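Local structure of protein LigF (Sphingobium sp. SYK-6, 4XT0) at residues G14-S17 against L18-L21. The protein cleaves beta-aryl ether bonds of lignin stereospecifically, as a glutathione-dependent beta-etherase of the glutathione S-transferase superfamily. Sequence-based numbering, arbitrary orientation.
With GSH (glutathione), chain B.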
loop_
_atom_site.group_PDB
_atom_site.type_symbol
_atom_site.label_atom_id
_atom_site.label_comp_id
_atom_site.label_asym_id
_atom_site.label_seq_id
_atom_site.Cartn_x
_atom_site.Cartn_y
_atom_site.Cartn_z
ATOM N N GLY A 14 17.272 -8.744 1.544
ATOM C CA GLY A 14 17.249 -7.479 0.837
ATOM C C GLY A 14 15.864 -7.246 0.280
ATOM O O GLY A 14 15.126 -8.202 0.049
ATOM N N ALA A 15 15.508 -5.977 0.086
ATOM C CA ALA A 15 14.222 -5.600 -0.488
ATOM C C ALA A 15 13.067 -6.287 0.233
ATOM O O ALA A 15 13.082 -6.419 1.459
ATOM C CB ALA A 15 14.200 -5.919 -2.010
ATOM N N ASN A 16 12.066 -6.747 -0.509
ATOM C CA ASN A 16 10.840 -7.200 0.147
ATOM C C ASN A 16 11.059 -8.468 0.973
ATOM O O ASN A 16 10.418 -8.663 2.008
ATOM C CB ASN A 16 9.735 -7.406 -0.890
ATOM C CG ASN A 16 9.190 -6.092 -1.409
ATOM O OD1 ASN A 16 8.742 -5.248 -0.630
ATOM N ND2 ASN A 16 9.259 -5.891 -2.719
ATOM N N SER A 17 11.995 -9.304 0.534
ATOM C CA SER A 17 12.345 -10.538 1.256
ATOM C C SER A 17 12.867 -10.279 2.676
ATOM O O SER A 17 12.641 -11.077 3.581
ATOM C CB SER A 17 13.403 -11.334 0.468
ATOM O OG SER A 17 12.865 -11.886 -0.726
ATOM N N LEU A 18 13.599 -9.186 2.864
ATOM C CA LEU A 18 14.184 -8.915 4.171
ATOM C C LEU A 18 13.122 -8.763 5.278
ATOM O O LEU A 18 13.375 -9.135 6.419
ATOM C CB LEU A 18 15.079 -7.660 4.108
ATOM C CG LEU A 18 15.828 -7.296 5.406
ATOM C CD1 LEU A 18 17.196 -6.672 5.114
ATOM C CD2 LEU A 18 15.008 -6.351 6.288
ATOM N N LYS A 19 11.946 -8.230 4.943
ATOM C CA LYS A 19 10.946 -7.900 5.959
ATOM C C LYS A 19 10.545 -9.140 6.779
ATOM O O LYS A 19 10.763 -9.150 7.991
ATOM C CB LYS A 19 9.710 -7.230 5.331
ATOM C CG LYS A 19 10.004 -5.985 4.443
ATOM C CD LYS A 19 8.675 -5.330 4.001
ATOM C CE LYS A 19 8.830 -4.335 2.840
ATOM N NZ LYS A 19 7.482 -3.943 2.290
ATOM N N PRO A 20 9.997 -10.205 6.135
ATOM C CA PRO A 20 9.673 -11.342 7.025
ATOM C C PRO A 20 10.892 -12.106 7.541
ATOM O O PRO A 20 10.813 -12.769 8.587
ATOM C CB PRO A 20 8.796 -12.254 6.140
ATOM C CG PRO A 20 9.225 -11.952 4.725
ATOM C CD PRO A 20 9.618 -10.469 4.730
ATOM N N LEU A 21 12.012 -12.018 6.834
ATOM C CA LEU A 21 13.220 -12.692 7.279
ATOM C C LEU A 21 13.689 -12.080 8.599
ATOM O O LEU A 21 13.964 -12.796 9.568
ATOM C CB LEU A 21 14.302 -12.603 6.194
ATOM C CG LEU A 21 15.467 -13.595 6.170
ATOM C CD1 LEU A 21 14.976 -15.026 6.054
ATOM C CD2 LEU A 21 16.436 -13.258 5.024
HETATM N N1 GSH B . 3.894 -6.633 -3.056
HETATM C CA1 GSH B . 4.839 -7.758 -2.997
HETATM C C1 GSH B . 5.431 -7.942 -1.604
HETATM O O11 GSH B . 5.693 -9.056 -1.196
HETATM O O12 GSH B . 5.692 -6.888 -0.815
HETATM C CB1 GSH B . 5.972 -7.486 -4.006
HETATM C CG1 GSH B . 6.863 -8.723 -4.071
HETATM C CD1 GSH B . 8.057 -8.453 -4.967
HETATM O OE1 GSH B . 8.099 -7.445 -5.644
HETATM N N2 GSH B . 9.069 -9.344 -4.999
HETATM C CA2 GSH B . 10.241 -9.117 -5.860
HETATM C C2 GSH B . 10.329 -10.232 -6.881
HETATM O O2 GSH B . 9.821 -11.311 -6.631
HETATM C CB2 GSH B . 11.516 -9.166 -5.006
HETATM S SG2 GSH B . 11.670 -7.717 -3.912
HETATM N N3 GSH B . 10.982 -10.050 -8.065
HETATM C CA3 GSH B . 11.072 -11.175 -9.012
HETATM C C3 GSH B . 10.222 -11.009 -10.253
HETATM O O31 GSH B . 10.472 -11.686 -11.226
HETATM O O32 GSH B . 9.195 -10.135 -10.291
HETATM O O HOH W 1 7.483 -2.826 -0.241
#
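Lys19 runs its extended chain alongside Asn16, and the two side chains point the same way. Its CB and CG pass the backbone O of Asn16, with CG at 3.6 Å from that oxygen. At the far end Lys19 NZ makes a weak, long hydrogen bond of 3.4 Å to Asn16 OD1. A water closes the triangle: it donates to Asn16 OD1 and accepts from Lys19 NZ. The ammonium is held further by a salt bridge to Asp107 and a hydrogen bond to Ser70 OG, which is also hydrogen-bonded to glutathione.

A chi1 of -73° sets CG of Asn16 anti to its own carbonyl carbon and brings the amide against glutathione. Its ND2 comes within 3.3 Å of the thiol sulfur SG2 of glutathione. Ala15 CB also touches that sulfur, at 3.6 Å. These residues lie at the weakly bonded beginning of helix 15-26, which joins strands 6-10 and 32-35 in the beta-alpha-beta unit of the thioredoxin-like N-terminal domain. In GST enzymes the thiol of glutathione lies at the start of this helix, as here. At Asn16, an alanine has no amide, which would probably open a gap beside the sulfur and leave the water with one partner fewer and Lys19 NZ leaning more on Asp107 and Ser70.

Backbone bonding in the turn is slack. Leu18 N is shared between Ala15 O at 3.1 Å and, weakly, Gly14 O. Pro20 has no N-H to give to the turn before, and the helix is kinked there; its CD lies 3.4 Å from Asn16 O instead. Ser17 O takes a weak bond from Leu21 N. Ser17 OG is hydrogen-bonded to Phe11 N, while Leu18 packs on Phe201 of helix 195-204 and Met242 of helix 237-244.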